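Long-range contacts in phosphodiesterase (Salpingoeca rosetta, PDB 7D7P), which is a largely helical phosphodiesterase of the HD superfamily, holding a zinc and a magnesium ion side by side in its core: residues His107-Ala112 and Ala142-Asp147; Val174-His179 and Leu215-Ala220. All blocks are in the same frame, centred on the assembly; numbering follows the deposited sequence.

Contact 1 of 2, residues His107-Ala112 and Ala142-Asp147. With ZN (zinc ion), chain G; MG (magnesium ion), chain H.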
loop_
_atom_site.group_PDB
_atom_site.type_symbol
_atom_site.label_atom_id
_atom_site.label_comp_id
_atom_site.label_asym_id
_atom_site.label_seq_id
_atom_site.Cartn_x
_atom_site.Cartn_y
_atom_site.Cartn_z
ATOM N N HIS A 107 -6.806 12.357 -23.123
ATOM C CA HIS A 107 -8.105 11.860 -23.581
ATOM C C HIS A 107 -8.264 12.198 -25.060
ATOM O O HIS A 107 -8.992 13.113 -25.454
ATOM C CB HIS A 107 -9.235 12.441 -22.740
ATOM C CG HIS A 107 -9.270 11.921 -21.334
ATOM N ND1 HIS A 107 -8.684 12.586 -20.279
ATOM C CD2 HIS A 107 -9.819 10.798 -20.814
ATOM C CE1 HIS A 107 -8.872 11.896 -19.168
ATOM N NE2 HIS A 107 -9.556 10.806 -19.465
ATOM N N ASN A 108 -7.566 11.427 -25.892
ATOM C CA ASN A 108 -7.524 11.678 -27.327
ATOM C C ASN A 108 -7.814 10.402 -28.110
ATOM O O ASN A 108 -8.152 9.366 -27.526
ATOM C CB ASN A 108 -6.161 12.257 -27.726
ATOM C CG ASN A 108 -4.993 11.453 -27.170
ATOM O OD1 ASN A 108 -4.977 10.224 -27.247
ATOM N ND2 ASN A 108 -4.007 12.147 -26.607
ATOM N N TRP A 109 -7.670 10.468 -29.437
ATOM C CA TRP A 109 -7.967 9.312 -30.280
ATOM C C TRP A 109 -7.041 8.142 -29.982
ATOM O O TRP A 109 -7.448 6.982 -30.109
ATOM C CB TRP A 109 -7.872 9.711 -31.753
ATOM C CG TRP A 109 -7.728 8.567 -32.728
ATOM C CD1 TRP A 109 -6.626 8.265 -33.478
ATOM C CD2 TRP A 109 -8.732 7.609 -33.092
ATOM N NE1 TRP A 109 -6.876 7.175 -34.273
ATOM C CE2 TRP A 109 -8.161 6.753 -34.056
ATOM C CE3 TRP A 109 -10.055 7.392 -32.696
ATOM C CZ2 TRP A 109 -8.865 5.692 -34.623
ATOM C CZ3 TRP A 109 -10.752 6.336 -33.260
ATOM C CH2 TRP A 109 -10.156 5.500 -34.214
ATOM N N ARG A 110 -5.797 8.419 -29.589
ATOM C CA ARG A 110 -4.877 7.329 -29.287
ATOM C C ARG A 110 -5.239 6.634 -27.979
ATOM O O ARG A 110 -5.012 5.427 -27.842
ATOM C CB ARG A 110 -3.443 7.852 -29.259
ATOM C CG ARG A 110 -2.848 7.975 -30.653
ATOM C CD ARG A 110 -1.503 8.678 -30.662
ATOM N NE ARG A 110 -0.829 8.513 -31.948
ATOM C CZ ARG A 110 -1.125 9.204 -33.045
ATOM N NH1 ARG A 110 -2.085 10.120 -33.021
ATOM N NH2 ARG A 110 -0.459 8.981 -34.170
ATOM N N HIS A 111 -5.810 7.366 -27.019
ATOM C CA HIS A 111 -6.325 6.723 -25.814
ATOM C C HIS A 111 -7.479 5.782 -26.147
ATOM O O HIS A 111 -7.585 4.690 -25.578
ATOM C CB HIS A 111 -6.772 7.778 -24.802
ATOM C CG HIS A 111 -7.510 7.216 -23.626
ATOM N ND1 HIS A 111 -6.965 6.269 -22.787
ATOM C CD2 HIS A 111 -8.752 7.470 -23.147
ATOM C CE1 HIS A 111 -7.837 5.962 -21.843
ATOM N NE2 HIS A 111 -8.930 6.675 -22.039
ATOM N N ALA A 112 -8.354 6.194 -27.068
ATOM C CA ALA A 112 -9.459 5.334 -27.478
ATOM C C ALA A 112 -8.952 4.038 -28.102
ATOM O O ALA A 112 -9.473 2.956 -27.808
ATOM C CB ALA A 112 -10.369 6.077 -28.456
ATOM N N ALA A 142 -18.018 0.190 -27.855
ATOM C CA ALA A 142 -18.004 0.940 -26.604
ATOM C C ALA A 142 -16.598 1.401 -26.244
ATOM O O ALA A 142 -16.409 2.537 -25.791
ATOM C CB ALA A 142 -18.589 0.089 -25.476
ATOM N N ALA A 143 -15.598 0.535 -26.436
ATOM C CA ALA A 143 -14.228 0.885 -26.066
ATOM C C ALA A 143 -13.713 2.059 -26.891
ATOM O O ALA A 143 -13.063 2.966 -26.358
ATOM C CB ALA A 143 -13.312 -0.328 -26.232
ATOM N N LEU A 144 -13.994 2.059 -28.193
ATOM C CA LEU A 144 -13.514 3.137 -29.051
ATOM C C LEU A 144 -14.292 4.428 -28.831
ATOM O O LEU A 144 -13.758 5.519 -29.062
ATOM C CB LEU A 144 -13.604 2.709 -30.515
ATOM C CG LEU A 144 -12.545 3.204 -31.496
ATOM C CD1 LEU A 144 -11.146 3.137 -30.908
ATOM C CD2 LEU A 144 -12.630 2.368 -32.755
ATOM N N SER A 145 -15.538 4.327 -28.374
ATOM C CA SER A 145 -16.428 5.469 -28.222
ATOM C C SER A 145 -16.495 5.997 -26.795
ATOM O O SER A 145 -17.219 6.965 -26.544
ATOM C CB SER A 145 -17.843 5.086 -28.676
ATOM O OG SER A 145 -17.854 4.607 -30.009
ATOM N N HIS A 146 -15.756 5.397 -25.859
ATOM C CA HIS A 146 -16.032 5.614 -24.441
ATOM C C HIS A 146 -15.658 7.010 -23.953
ATOM O O HIS A 146 -16.117 7.409 -22.879
ATOM C CB HIS A 146 -15.309 4.565 -23.598
ATOM C CG HIS A 146 -13.878 4.899 -23.321
ATOM N ND1 HIS A 146 -12.876 4.699 -24.245
ATOM C CD2 HIS A 146 -13.282 5.430 -22.228
ATOM C CE1 HIS A 146 -11.723 5.086 -23.731
ATOM N NE2 HIS A 146 -11.942 5.533 -22.507
ATOM N N ASP A 147 -14.840 7.757 -24.697
ATOM C CA ASP A 147 -14.411 9.084 -24.266
ATOM C C ASP A 147 -14.659 10.134 -25.343
ATOM O O ASP A 147 -13.914 11.111 -25.439
ATOM C CB ASP A 147 -12.936 9.080 -23.865
ATOM C CG ASP A 147 -12.735 8.914 -22.369
ATOM O OD1 ASP A 147 -13.682 9.185 -21.600
ATOM O OD2 ASP A 147 -11.623 8.516 -21.961
HETATM ZN ZN ZN G . -10.906 6.698 -20.957
HETATM MG MG MG H . -13.955 8.722 -19.505
HETATM O O HOH W 1 -9.815 7.929 -19.242
HETATM O O HOH W 2 -15.673 7.422 -20.070
HETATM O O HOH W 3 -12.051 9.745 -18.833
HETATM O O HOH W 4 -12.879 6.981 -19.464
HETATM O O HOH W 5 -14.897 10.501 -19.175
#

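Contact 2 of 2, residues Val174-His179 and Leu215-Ala220. With PEG (di(hydroxyethyl)ether), chain C.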
loop_
_atom_site.group_PDB
_atom_site.type_symbol
_atom_site.label_atom_id
_atom_site.label_comp_id
_atom_site.label_asym_id
_atom_site.label_seq_id
_atom_site.Cartn_x
_atom_site.Cartn_y
_atom_site.Cartn_z
ATOM N N VAL A 174 -21.858 12.953 -15.906
ATOM C CA VAL A 174 -22.074 13.959 -16.948
ATOM C C VAL A 174 -21.316 13.595 -18.221
ATOM O O VAL A 174 -21.893 13.515 -19.310
ATOM C CB VAL A 174 -21.673 15.355 -16.439
ATOM C CG1 VAL A 174 -21.755 16.375 -17.556
ATOM C CG2 VAL A 174 -22.557 15.770 -15.263
ATOM N N LEU A 175 -20.006 13.375 -18.097
ATOM C CA LEU A 175 -19.189 13.091 -19.274
ATOM C C LEU A 175 -19.550 11.750 -19.897
ATOM O O LEU A 175 -19.670 11.644 -21.123
ATOM C CB LEU A 175 -17.708 13.114 -18.903
ATOM C CG LEU A 175 -17.075 14.488 -18.698
ATOM C CD1 LEU A 175 -15.626 14.332 -18.288
ATOM C CD2 LEU A 175 -17.198 15.318 -19.963
ATOM N N GLU A 176 -19.714 10.715 -19.069
ATOM C CA GLU A 176 -19.984 9.377 -19.590
ATOM C C GLU A 176 -21.329 9.319 -20.305
ATOM O O GLU A 176 -21.460 8.651 -21.338
ATOM C CB GLU A 176 -19.928 8.354 -18.453
ATOM C CG GLU A 176 -18.541 8.177 -17.834
ATOM C CD GLU A 176 -18.130 9.345 -16.944
ATOM O OE1 GLU A 176 -19.021 10.050 -16.422
ATOM O OE2 GLU A 176 -16.911 9.564 -16.772
ATOM N N ASN A 177 -22.342 10.005 -19.770
ATOM C CA ASN A 177 -23.608 10.120 -20.488
ATOM C C ASN A 177 -23.409 10.813 -21.829
ATOM O O ASN A 177 -24.013 10.425 -22.837
ATOM C CB ASN A 177 -24.625 10.883 -19.639
ATOM C CG ASN A 177 -25.479 9.967 -18.790
ATOM O OD1 ASN A 177 -26.081 9.019 -19.295
ATOM N ND2 ASN A 177 -25.541 10.246 -17.493
ATOM N N HIS A 178 -22.552 11.834 -21.857
ATOM C CA HIS A 178 -22.262 12.550 -23.094
ATOM C C HIS A 178 -21.545 11.656 -24.097
ATOM O O HIS A 178 -21.846 11.696 -25.297
ATOM C CB HIS A 178 -21.423 13.788 -22.776
ATOM C CG HIS A 178 -21.053 14.603 -23.975
ATOM N ND1 HIS A 178 -21.989 15.120 -24.843
ATOM C CD2 HIS A 178 -19.846 15.015 -24.431
ATOM C CE1 HIS A 178 -21.375 15.805 -25.791
ATOM N NE2 HIS A 178 -20.075 15.755 -25.566
ATOM N N HIS A 179 -20.590 10.850 -23.623
ATOM C CA HIS A 179 -19.864 9.944 -24.508
ATOM C C HIS A 179 -20.809 8.932 -25.140
ATOM O O HIS A 179 -20.781 8.711 -26.357
ATOM C CB HIS A 179 -18.757 9.223 -23.734
ATOM C CG HIS A 179 -17.791 10.139 -23.049
ATOM N ND1 HIS A 179 -17.372 11.330 -23.600
ATOM C CD2 HIS A 179 -17.159 10.033 -21.855
ATOM C CE1 HIS A 179 -16.524 11.920 -22.774
ATOM N NE2 HIS A 179 -16.378 11.153 -21.708
ATOM N N LEU A 215 -21.082 3.961 -19.103
ATOM C CA LEU A 215 -21.453 4.626 -17.858
ATOM C C LEU A 215 -20.641 4.105 -16.680
ATOM O O LEU A 215 -20.406 4.840 -15.713
ATOM C CB LEU A 215 -22.948 4.454 -17.584
ATOM C CG LEU A 215 -23.916 5.299 -18.416
ATOM C CD1 LEU A 215 -25.355 4.991 -18.034
ATOM C CD2 LEU A 215 -23.624 6.784 -18.252
ATOM N N ASN A 216 -20.202 2.849 -16.740
ATOM C CA ASN A 216 -19.378 2.290 -15.676
ATOM C C ASN A 216 -17.904 2.658 -15.804
ATOM O O ASN A 216 -17.107 2.248 -14.953
ATOM C CB ASN A 216 -19.539 0.769 -15.626
ATOM C CG ASN A 216 -20.639 0.337 -14.673
ATOM O OD1 ASN A 216 -20.477 0.396 -13.454
ATOM N ND2 ASN A 216 -21.772 -0.085 -15.226
ATOM N N THR A 217 -17.517 3.421 -16.828
ATOM C CA THR A 217 -16.182 4.007 -16.837
ATOM C C THR A 217 -16.093 5.245 -15.956
ATOM O O THR A 217 -14.999 5.796 -15.796
ATOM C CB THR A 217 -15.744 4.357 -18.264
ATOM O OG1 THR A 217 -16.603 5.368 -18.803
ATOM C CG2 THR A 217 -15.782 3.120 -19.157
ATOM N N ASP A 218 -17.216 5.691 -15.395
ATOM C CA ASP A 218 -17.216 6.771 -14.418
ATOM C C ASP A 218 -16.467 6.328 -13.168
ATOM O O ASP A 218 -16.875 5.378 -12.494
ATOM C CB ASP A 218 -18.658 7.163 -14.081
ATOM C CG ASP A 218 -18.749 8.369 -13.153
ATOM O OD1 ASP A 218 -17.699 8.892 -12.725
ATOM O OD2 ASP A 218 -19.884 8.799 -12.854
ATOM N N MET A 219 -15.366 7.022 -12.865
ATOM C CA MET A 219 -14.551 6.660 -11.708
ATOM C C MET A 219 -15.351 6.695 -10.411
ATOM O O MET A 219 -15.003 5.998 -9.451
ATOM C CB MET A 219 -13.342 7.591 -11.608
ATOM C CG MET A 219 -12.404 7.537 -12.807
ATOM S SD MET A 219 -11.765 5.881 -13.130
ATOM C CE MET A 219 -11.102 5.456 -11.520
ATOM N N ALA A 220 -16.427 7.486 -10.365
ATOM C CA ALA A 220 -17.284 7.535 -9.187
ATOM C C ALA A 220 -17.987 6.212 -8.907
ATOM O O ALA A 220 -18.516 6.036 -7.805
ATOM C CB ALA A 220 -18.324 8.648 -9.346
HETATM C C2 PEG C . -22.169 10.505 -10.861
HETATM O O2 PEG C . -20.796 10.770 -10.935
HETATM C C3 PEG C . -20.481 12.133 -10.910
HETATM C C4 PEG C . -20.349 12.646 -12.343
HETATM O O4 PEG C . -21.416 13.493 -12.677
HETATM O O HOH W 6 -14.646 8.137 -17.549
HETATM O O HOH W 7 -14.928 9.686 -14.342
#

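Contact 1 of 2, residues His107-Ala112 and Ala142-Asp147
Ala112 and Leu144 bring the two backbones together, with CA atoms 4.9 Å apart; the CA atoms of His107 and Asp147, at the far end, are 6.9 Å apart. Segment 107-112 is a short loop that turns into the start of helix 109-126. The other runs out of helix 133-145. Asn108 caps the first helix, its OD1 accepting from His111 N. Leu144 CD1 packs on Ala112 CB and meets the six-membered part of Trp109 at CZ3. Deeper in, three side chains converge on the zinc ion. His111 and His146 each bind it through NE2, and Asp147 through OD2 at 2.2 Å. The two rings stand at 66° to each other. His111 reaches the metal with CG anti to its backbone N (chi1 171°), and its ND1 is hydrogen-bonded to His262 NE2. His146 ND1 donates to Ala143 O at 2.7 Å, which fixes the rotation of the ring. Asp147 bridges the metals, because its OD1 binds the magnesium ion at 2.2 Å. Water 4 is a second bridge, 2.0 Å from magnesium and 2.5 Å from zinc. His107 comes edge-on, CD2 lying 3.1 Å from Asp147 OD2. Its NE2 is hydrogen-bonded to zinc-bound water 1, while ND1 is hydrogen-bonded to Glu281. Asp260 completes the zinc site. The successive His146 and Asp147, with His111 and Asp260, form the metal-binding signature of the HD superfamily.

Contact 2 of 2, residues Val174-His179 and Leu215-Ala220
Glu176 and Asp218 stack their carboxylates with planes only 1° apart, although both are acidic; Glu176 OE1 lies 3.9 Å from Asp218 OD2. The contact joins the first turn of helix 174-187 to a type I beta turn, Leu215 to Asp218, followed by an Asx turn at Asp218. Outside partners hold the paired acids: Asn155 ND2 is hydrogen-bonded to Glu176 OE1, and Ser173 OG is hydrogen-bonded to Asp218 OD2. Two waters grip the other oxygen of Glu176. Water 6 donates to Glu176 OE2 at 2.8 Å and also to Thr217 O. Water 7 donates to the same OE2 and accepts from Met219 N, so both waters tie the helix to the loop. The bend of Glu176 at chi2 (74°) sets its carboxylate against Asp218, with CD 3.6 Å from Asp218 CB. Its CG rests 3.5 Å from Thr217 OG1, a hydroxyl that is hydrogen-bonded to Ile214 O. At the outer end, Leu215 CD2 touches the amide of Asn177 at OD1, while Asn177 ND2 is hydrogen-bonded to Gln172 O. In the Asx turn, Ala220 N donates to Asp218 OD1 at 3.0 Å, from well above the carboxylate plane (63° out of it).

Contacts 1 and 2 follow one another along the chain, and their centres are 13 Å apart. They meet at the two-metal site. Contact 1 supplies protein ligands to both ions, whereas contact 2 adds second-shell groups. Water 6 lies 2.1 Å from the magnesium ion, so its bonds to Glu176 and Thr217 tie contact 2 to that metal. The side chain of Glu176 is itself about 4 Å from magnesium, and that of Thr217 about 6 Å from zinc. Thr217 also touches Asp260, a zinc ligand. The segments pack directly as well: His179 CD2 is 3.0 Å from His146 O, and His179 NE2 is 3.3 Å from Asp147 OD1.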